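Local coordinates for fat acid-binding protein (Eubacterium ventriosum, PDB 3NYI) that probably binds fatty acids such as stearic acid, as a member of the DegV family of lipid-binding proteins, at residues A[139-144]-A[149-154]; A[21-26]-A[265-270]. All coordinates share one frame; numbering follows the deposited sequence.

Contact 1. Residues A[139-144]-A[149-154]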
ATOM      1  N   VAL A 139      11.283  -8.231   5.547  1.00 23.20           N
ATOM      2  CA  VAL A 139      12.235  -7.730   6.539  1.00 28.45           C
ATOM      3  C   VAL A 139      12.391  -8.728   7.690  1.00 33.04           C
ATOM      4  O   VAL A 139      13.508  -9.013   8.132  1.00 36.77           O
ATOM      5  CB  VAL A 139      11.814  -6.353   7.094  1.00 27.47           C
ATOM      6  CG1 VAL A 139      12.633  -6.001   8.345  1.00 32.83           C
ATOM      7  CG2 VAL A 139      11.952  -5.272   6.014  1.00 26.93           C
ATOM      8  N   ARG A 140      11.270  -9.264   8.157  1.00 33.21           N
ATOM      9  CA  ARG A 140      11.289 -10.281   9.218  1.00 36.25           C
ATOM     10  C   ARG A 140      12.090 -11.520   8.821  1.00 36.14           C
ATOM     11  O   ARG A 140      12.948 -11.986   9.579  1.00 32.86           O
ATOM     12  CB  ARG A 140       9.875 -10.696   9.600  1.00 33.95           C
ATOM     13  CG  ARG A 140       9.068  -9.631  10.309  1.00 38.82           C
ATOM     14  CD  ARG A 140       7.631 -10.096  10.497  1.00 40.09           C
ATOM     15  NE  ARG A 140       6.799  -9.055  11.095  1.00 38.68           N
ATOM     16  CZ  ARG A 140       6.027  -9.249  12.159  1.00 44.00           C
ATOM     17  NH1 ARG A 140       5.973 -10.449  12.737  1.00 35.86           N
ATOM     18  NH2 ARG A 140       5.308  -8.246  12.643  1.00 39.31           N
HETATM   19  N   MSE A 141      11.812 -12.054   7.634  1.00 29.23           N
HETATM   20  CA  MSE A 141      12.483 -13.275   7.181  1.00 28.99           C
HETATM   21  C   MSE A 141      13.992 -13.131   7.135  1.00 32.74           C
HETATM   22  O   MSE A 141      14.724 -14.005   7.621  1.00 34.55           O
HETATM   23  CB  MSE A 141      11.915 -13.763   5.835  1.00 26.00           C
HETATM   24  CG  MSE A 141      10.469 -14.275   5.952  1.00 22.94           C
HETATM   25 SE   MSE A 141       9.780 -15.083   4.303  0.82 34.47          SE
HETATM   26  CE  MSE A 141       9.310 -13.436   3.357  1.00 78.75           C
ATOM     27  N   LEU A 142      14.455 -12.022   6.561  1.00 30.81           N
ATOM     28  CA  LEU A 142      15.879 -11.747   6.477  1.00 36.82           C
ATOM     29  C   LEU A 142      16.503 -11.526   7.848  1.00 36.53           C
ATOM     30  O   LEU A 142      17.595 -12.007   8.108  1.00 39.55           O
ATOM     31  CB  LEU A 142      16.148 -10.547   5.563  1.00 34.48           C
ATOM     32  CG  LEU A 142      15.657 -10.752   4.129  1.00 38.82           C
ATOM     33  CD1 LEU A 142      16.161  -9.633   3.226  1.00 47.00           C
ATOM     34  CD2 LEU A 142      16.094 -12.109   3.592  1.00 36.94           C
ATOM     35  N   GLU A 143      15.816 -10.808   8.729  1.00 37.15           N
ATOM     36  CA  GLU A 143      16.340 -10.610  10.078  1.00 49.25           C
ATOM     37  C   GLU A 143      16.348 -11.911  10.885  1.00 49.60           C
ATOM     38  O   GLU A 143      17.219 -12.121  11.735  1.00 49.79           O
ATOM     39  CB  GLU A 143      15.588  -9.484  10.799  1.00 59.00           C
ATOM     40  CG  GLU A 143      15.774  -8.136  10.092  1.00 70.40           C
ATOM     41  CD  GLU A 143      15.264  -6.940  10.881  1.00 69.98           C
ATOM     42  OE1 GLU A 143      14.701  -7.138  11.982  1.00 70.69           O
ATOM     43  OE2 GLU A 143      15.433  -5.799  10.385  1.00 61.69           O
ATOM     44  N   ASP A 144      15.397 -12.795  10.602  1.00 39.48           N
ATOM     45  CA  ASP A 144      15.354 -14.091  11.283  1.00 44.08           C
ATOM     46  C   ASP A 144      16.348 -15.085  10.670  1.00 45.05           C
ATOM     47  O   ASP A 144      16.428 -16.239  11.087  1.00 43.35           O
ATOM     48  CB  ASP A 144      13.931 -14.673  11.288  1.00 39.81           C
ATOM     49  CG  ASP A 144      12.945 -13.804  12.060  1.00 48.46           C
ATOM     50  OD1 ASP A 144      13.405 -12.932  12.828  1.00 47.87           O
ATOM     51  OD2 ASP A 144      11.711 -13.988  11.900  1.00 47.09           O
ATOM     52  N   GLU A 149      16.723 -16.914  -1.040  1.00 41.77           N
ATOM     53  CA  GLU A 149      15.985 -17.975  -1.720  1.00 47.41           C
ATOM     54  C   GLU A 149      14.850 -18.532  -0.862  1.00 41.19           C
ATOM     55  O   GLU A 149      13.750 -18.771  -1.358  1.00 40.33           O
ATOM     56  CB  GLU A 149      16.923 -19.106  -2.155  1.00 50.25           C
ATOM     57  CG  GLU A 149      17.740 -18.784  -3.401  1.00 59.92           C
ATOM     58  CD  GLU A 149      18.823 -17.747  -3.151  1.00 65.51           C
ATOM     59  OE1 GLU A 149      19.298 -17.637  -1.995  1.00 59.26           O
ATOM     60  OE2 GLU A 149      19.203 -17.045  -4.118  1.00 69.38           O
ATOM     61  N   GLN A 150      15.124 -18.740   0.420  1.00 33.34           N
ATOM     62  CA  GLN A 150      14.103 -19.249   1.332  1.00 36.99           C
ATOM     63  C   GLN A 150      12.935 -18.273   1.441  1.00 36.99           C
ATOM     64  O   GLN A 150      11.778 -18.683   1.531  1.00 33.28           O
ATOM     65  CB  GLN A 150      14.696 -19.524   2.710  1.00 43.72           C
ATOM     66  CG  GLN A 150      15.798 -20.572   2.697  1.00 49.97           C
ATOM     67  CD  GLN A 150      16.440 -20.756   4.054  1.00 57.61           C
ATOM     68  OE1 GLN A 150      16.803 -19.787   4.721  1.00 48.46           O
ATOM     69  NE2 GLN A 150      16.584 -22.010   4.475  1.00 67.70           N
ATOM     70  N   ALA A 151      13.243 -16.978   1.436  1.00 35.15           N
ATOM     71  CA  ALA A 151      12.208 -15.964   1.571  1.00 33.91           C
ATOM     72  C   ALA A 151      11.365 -15.914   0.302  1.00 30.99           C
ATOM     73  O   ALA A 151      10.140 -15.799   0.357  1.00 28.51           O
ATOM     74  CB  ALA A 151      12.827 -14.595   1.866  1.00 38.17           C
HETATM   75  N   MSE A 152      12.025 -15.998  -0.847  1.00 32.62           N
HETATM   76  CA  MSE A 152      11.317 -15.919  -2.117  1.00 36.41           C
HETATM   77  C   MSE A 152      10.381 -17.109  -2.294  1.00 32.34           C
HETATM   78  O   MSE A 152       9.339 -16.985  -2.921  1.00 33.45           O
HETATM   79  CB  MSE A 152      12.298 -15.816  -3.293  1.00 37.86           C
HETATM   80  CG  MSE A 152      13.044 -14.486  -3.356  1.00 36.32           C
HETATM   81 SE   MSE A 152      11.822 -12.966  -3.565  0.69 41.10          SE
HETATM   82  CE  MSE A 152      10.915 -13.626  -5.151  1.00 38.29           C
ATOM     83  N   SER A 153      10.740 -18.256  -1.729  1.00 36.33           N
ATOM     84  CA  SER A 153       9.881 -19.437  -1.818  1.00 41.35           C
ATOM     85  C   SER A 153       8.584 -19.285  -1.018  1.00 38.14           C
ATOM     86  O   SER A 153       7.679 -20.117  -1.127  1.00 44.46           O
ATOM     87  CB  SER A 153      10.625 -20.691  -1.345  1.00 38.09           C
ATOM     88  OG  SER A 153      10.637 -20.765   0.072  1.00 41.12           O
ATOM     89  N   LYS A 154       8.498 -18.248  -0.193  1.00 30.67           N
ATOM     90  CA  LYS A 154       7.268 -17.995   0.567  1.00 30.70           C
ATOM     91  C   LYS A 154       6.483 -16.816   0.015  1.00 30.73           C
ATOM     92  O   LYS A 154       5.332 -16.580   0.404  1.00 26.65           O
ATOM     93  CB  LYS A 154       7.578 -17.771   2.043  1.00 31.32           C
ATOM     94  CG  LYS A 154       8.325 -18.949   2.672  1.00 36.25           C
ATOM     95  CD  LYS A 154       8.581 -18.727   4.147  1.00 43.96           C
ATOM     96  CE  LYS A 154       9.500 -19.814   4.708  1.00 46.47           C
ATOM     97  NZ  LYS A 154       8.971 -21.181   4.433  1.00 48.47           N
TER
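M141 lies across from A151, their CA atoms 6.2 Å apart, where the end of helix 128-143 and the start of helix 148-161 run roughly antiparallel, at 149°, with their axes 9.8 Å apart. Both residues aim their CB atoms at the opposite helix, and M141, a selenomethionine, buries the most surface. Its SE sits 3.8 Å from A151 CA and 3.9 Å from A151 CB, so the heavy atom rests against the small residue's backbone as well as its methyl. A bend at the last torsion (chi3 -81°) turns CE back over A151, 4.0 Å from its CB and close to its carbonyl oxygen. The arrangement is a helical hairpin: a short connection of four residues reverses the chain, and L146 from that connection packs on both M141 and K154, as does Y293 from near the C-terminus. Roughly at right angles to the A151 contact, the aliphatic part of K154 passes at a slant, its CD 3.8 Å from M141 SE, before bending at chi4 to carry NZ away from the first helix. L142 adds a looser apolar touch, CD2 standing 4.5 Å from A151 CB, while F138, one turn before M141, also packs on A151.

Contact 2. Residues A[21-26]-A[265-270]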
ATOM      1  N   GLU A  21      13.853   4.027   8.927  1.00 38.18           N
ATOM      2  CA  GLU A  21      15.149   4.159   9.579  1.00 44.56           C
ATOM      3  C   GLU A  21      15.533   2.874  10.308  1.00 41.12           C
ATOM      4  O   GLU A  21      16.653   2.379  10.170  1.00 46.05           O
ATOM      5  CB  GLU A  21      15.157   5.343  10.545  1.00 59.25           C
ATOM      6  CG  GLU A  21      16.483   5.513  11.273  1.00 80.10           C
ATOM      7  CD  GLU A  21      16.590   6.834  12.008  1.00 97.93           C
ATOM      8  OE1 GLU A  21      16.173   6.895  13.184  1.00102.85           O
ATOM      9  OE2 GLU A  21      17.094   7.809  11.408  1.00105.02           O
ATOM     10  N   LYS A  22      14.595   2.330  11.071  1.00 37.97           N
ATOM     11  CA  LYS A  22      14.854   1.130  11.853  1.00 40.36           C
ATOM     12  C   LYS A  22      15.299  -0.053  11.007  1.00 45.17           C
ATOM     13  O   LYS A  22      16.244  -0.753  11.370  1.00 41.31           O
ATOM     14  CB  LYS A  22      13.620   0.740  12.647  1.00 40.02           C
ATOM     15  CG  LYS A  22      13.815  -0.481  13.518  1.00 45.44           C
ATOM     16  CD  LYS A  22      12.604  -0.683  14.388  1.00 49.45           C
ATOM     17  CE  LYS A  22      12.752  -1.892  15.290  1.00 52.25           C
ATOM     18  NZ  LYS A  22      11.434  -2.209  15.897  1.00 48.58           N
ATOM     19  N   HIS A  23      14.633  -0.266   9.872  1.00 41.46           N
ATOM     20  CA  HIS A  23      14.878  -1.456   9.062  1.00 38.82           C
ATOM     21  C   HIS A  23      15.635  -1.202   7.757  1.00 40.36           C
ATOM     22  O   HIS A  23      15.724  -2.088   6.907  1.00 44.39           O
ATOM     23  CB  HIS A  23      13.559  -2.159   8.756  1.00 38.23           C
ATOM     24  CG  HIS A  23      12.820  -2.613   9.978  1.00 35.93           C
ATOM     25  ND1 HIS A  23      13.240  -3.673  10.744  1.00 36.74           N
ATOM     26  CD2 HIS A  23      11.683  -2.153  10.549  1.00 30.97           C
ATOM     27  CE1 HIS A  23      12.393  -3.853  11.747  1.00 33.77           C
ATOM     28  NE2 HIS A  23      11.438  -2.946  11.647  1.00 37.19           N
ATOM     29  N   ASP A  24      16.168   0.006   7.599  1.00 33.54           N
ATOM     30  CA  ASP A  24      16.975   0.363   6.437  1.00 39.21           C
ATOM     31  C   ASP A  24      16.247   0.142   5.098  1.00 40.72           C
ATOM     32  O   ASP A  24      16.784  -0.494   4.189  1.00 43.83           O
ATOM     33  CB  ASP A  24      18.302  -0.406   6.457  1.00 42.82           C
ATOM     34  CG  ASP A  24      19.321   0.170   5.496  1.00 49.55           C
ATOM     35  OD1 ASP A  24      19.241   1.385   5.215  1.00 49.17           O
ATOM     36  OD2 ASP A  24      20.201  -0.588   5.027  1.00 56.99           O
ATOM     37  N   VAL A  25      15.028   0.661   4.991  1.00 33.16           N
ATOM     38  CA  VAL A  25      14.258   0.578   3.749  1.00 33.94           C
ATOM     39  C   VAL A  25      14.323   1.922   3.028  1.00 33.35           C
ATOM     40  O   VAL A  25      14.131   2.973   3.637  1.00 36.46           O
ATOM     41  CB  VAL A  25      12.789   0.185   4.015  1.00 32.62           C
ATOM     42  CG1 VAL A  25      11.947   0.279   2.730  1.00 29.07           C
ATOM     43  CG2 VAL A  25      12.717  -1.221   4.632  1.00 33.79           C
ATOM     44  N   THR A  26      14.606   1.876   1.734  1.00 28.74           N
ATOM     45  CA  THR A  26      14.746   3.074   0.920  1.00 25.74           C
ATOM     46  C   THR A  26      13.491   3.246   0.068  1.00 28.64           C
ATOM     47  O   THR A  26      12.994   2.278  -0.511  1.00 27.53           O
ATOM     48  CB  THR A  26      15.972   2.954   0.017  1.00 33.70           C
ATOM     49  OG1 THR A  26      17.126   2.706   0.836  1.00 39.56           O
ATOM     50  CG2 THR A  26      16.179   4.232  -0.820  1.00 36.47           C
ATOM     51  N   ASP A 265      -0.431  -5.152  14.814  1.00 28.35           N
ATOM     52  CA  ASP A 265       1.006  -4.964  14.719  1.00 35.28           C
ATOM     53  C   ASP A 265       1.259  -3.514  14.356  1.00 38.10           C
ATOM     54  O   ASP A 265       1.122  -3.121  13.204  1.00 32.95           O
ATOM     55  CB  ASP A 265       1.634  -5.916  13.706  1.00 39.66           C
ATOM     56  CG  ASP A 265       2.125  -7.200  14.356  1.00 56.76           C
ATOM     57  OD1 ASP A 265       3.350  -7.457  14.311  1.00 62.46           O
ATOM     58  OD2 ASP A 265       1.289  -7.937  14.936  1.00 49.07           O
ATOM     59  N   SER A 266       1.618  -2.717  15.357  1.00 31.12           N
ATOM     60  CA  SER A 266       1.607  -1.269  15.204  1.00 32.37           C
ATOM     61  C   SER A 266       2.688  -0.754  14.267  1.00 34.10           C
ATOM     62  O   SER A 266       2.554   0.333  13.701  1.00 36.00           O
ATOM     63  CB  SER A 266       1.702  -0.587  16.574  1.00 37.01           C
ATOM     64  OG  SER A 266       2.841  -1.043  17.271  1.00 39.93           O
ATOM     65  N   GLU A 267       3.758  -1.523  14.099  1.00 30.12           N
ATOM     66  CA  GLU A 267       4.841  -1.093  13.220  1.00 33.58           C
ATOM     67  C   GLU A 267       4.346  -0.845  11.799  1.00 27.64           C
ATOM     68  O   GLU A 267       4.862   0.030  11.097  1.00 24.27           O
ATOM     69  CB  GLU A 267       5.976  -2.120  13.192  1.00 37.73           C
ATOM     70  CG  GLU A 267       7.064  -1.891  14.221  1.00 53.31           C
ATOM     71  CD  GLU A 267       8.391  -2.519  13.804  1.00 66.26           C
ATOM     72  OE1 GLU A 267       9.391  -1.778  13.704  1.00 64.15           O
ATOM     73  OE2 GLU A 267       8.429  -3.749  13.564  1.00 72.03           O
ATOM     74  N   THR A 268       3.341  -1.614  11.387  1.00 25.99           N
ATOM     75  CA  THR A 268       2.830  -1.536  10.014  1.00 27.69           C
ATOM     76  C   THR A 268       1.456  -0.881   9.883  1.00 26.93           C
ATOM     77  O   THR A 268       0.836  -0.943   8.825  1.00 30.01           O
ATOM     78  CB  THR A 268       2.839  -2.911   9.316  1.00 26.80           C
ATOM     79  OG1 THR A 268       2.385  -3.924  10.229  1.00 27.10           O
ATOM     80  CG2 THR A 268       4.269  -3.251   8.854  1.00 25.89           C
ATOM     81  N   ASN A 269       0.977  -0.256  10.953  1.00 25.16           N
ATOM     82  CA  ASN A 269      -0.138   0.670  10.824  1.00 24.22           C
ATOM     83  C   ASN A 269       0.356   1.790   9.910  1.00 26.93           C
ATOM     84  O   ASN A 269       1.530   2.130   9.944  1.00 24.67           O
ATOM     85  CB  ASN A 269      -0.515   1.276  12.184  1.00 27.29           C
ATOM     86  CG  ASN A 269      -1.254   0.296  13.076  1.00 32.58           C
ATOM     87  OD1 ASN A 269      -1.697  -0.758  12.617  1.00 22.10           O
ATOM     88  ND2 ASN A 269      -1.393   0.641  14.360  1.00 31.38           N
ATOM     89  N   VAL A 270      -0.516   2.356   9.091  1.00 25.28           N
ATOM     90  CA  VAL A 270      -0.068   3.435   8.209  1.00 22.44           C
ATOM     91  C   VAL A 270      -1.007   4.623   8.193  1.00 26.29           C
ATOM     92  O   VAL A 270      -2.226   4.476   8.296  1.00 25.61           O
ATOM     93  CB  VAL A 270       0.116   2.948   6.759  1.00 22.56           C
ATOM     94  CG1 VAL A 270       1.251   1.926   6.676  1.00 26.51           C
ATOM     95  CG2 VAL A 270      -1.207   2.387   6.195  1.00 24.21           C
TER
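E267 OE1 is gripped by two donors from neighbouring residues, K22 NZ at 3.0 Å and H23 NE2 at 3.1 Å, which reach it from opposite faces of the carboxylate plane. The lysine bond is a salt bridge and comes in steeply, 61° out of that plane. The histidine bond is flatter: NE2 approaches on the syn side of OE1, with an N-H...O angle of 154°, and the oxygen lies near the plane of the imidazole at the ring edge. Ring and carboxylate are nevertheless twisted against each other. K22 reaches the site fully stretched, with CG anti to the backbone N (chi1 -179°) and every later torsion extended, and crosses the E267 side chain at about a right angle. On its way it covers one face of the H23 ring, its CG 3.9 Å above the ring plane and over the centre, while its CD comes within 3.5 Å of E267 OE1. The other ring nitrogen, H23 ND1, probably hydrogen-bonds E143 OE2 of helix 128-143, so the imidazole spans two acidic side chains; that would probably favour its protonated form. Y19 and V139 also pack around the histidine. At this surface bridge, the C-terminal end of helix 17-23 meets the short 3-10 turn 266-267 that precedes strand 270-271, one of the two outermost strands of the sheet that includes 236-242, and D24, with its positive phi, closes the helix in a Schellman motif.

How the contacts relate
Contact 1 is the more buried of the two, an apolar join between helices adjacent in sequence; contact 2 is a surface bridge of charged and polar groups between segments 239 residues apart. They share no element, yet they touch, their centres about 16 Å apart. Segment 139-144 supplies the connection with the residues turned away from 149-154: R140 NH2 forms a salt bridge to D265 OD1 at 2.7 Å, while V139 packs on H23 beside the probable bond from E143. Thus helix 128-143 packs on its hairpin partner through one side and, through residues turned elsewhere, meets both segments of contact 2, tying helix 17-23 and the 265-270 loop to the same helix.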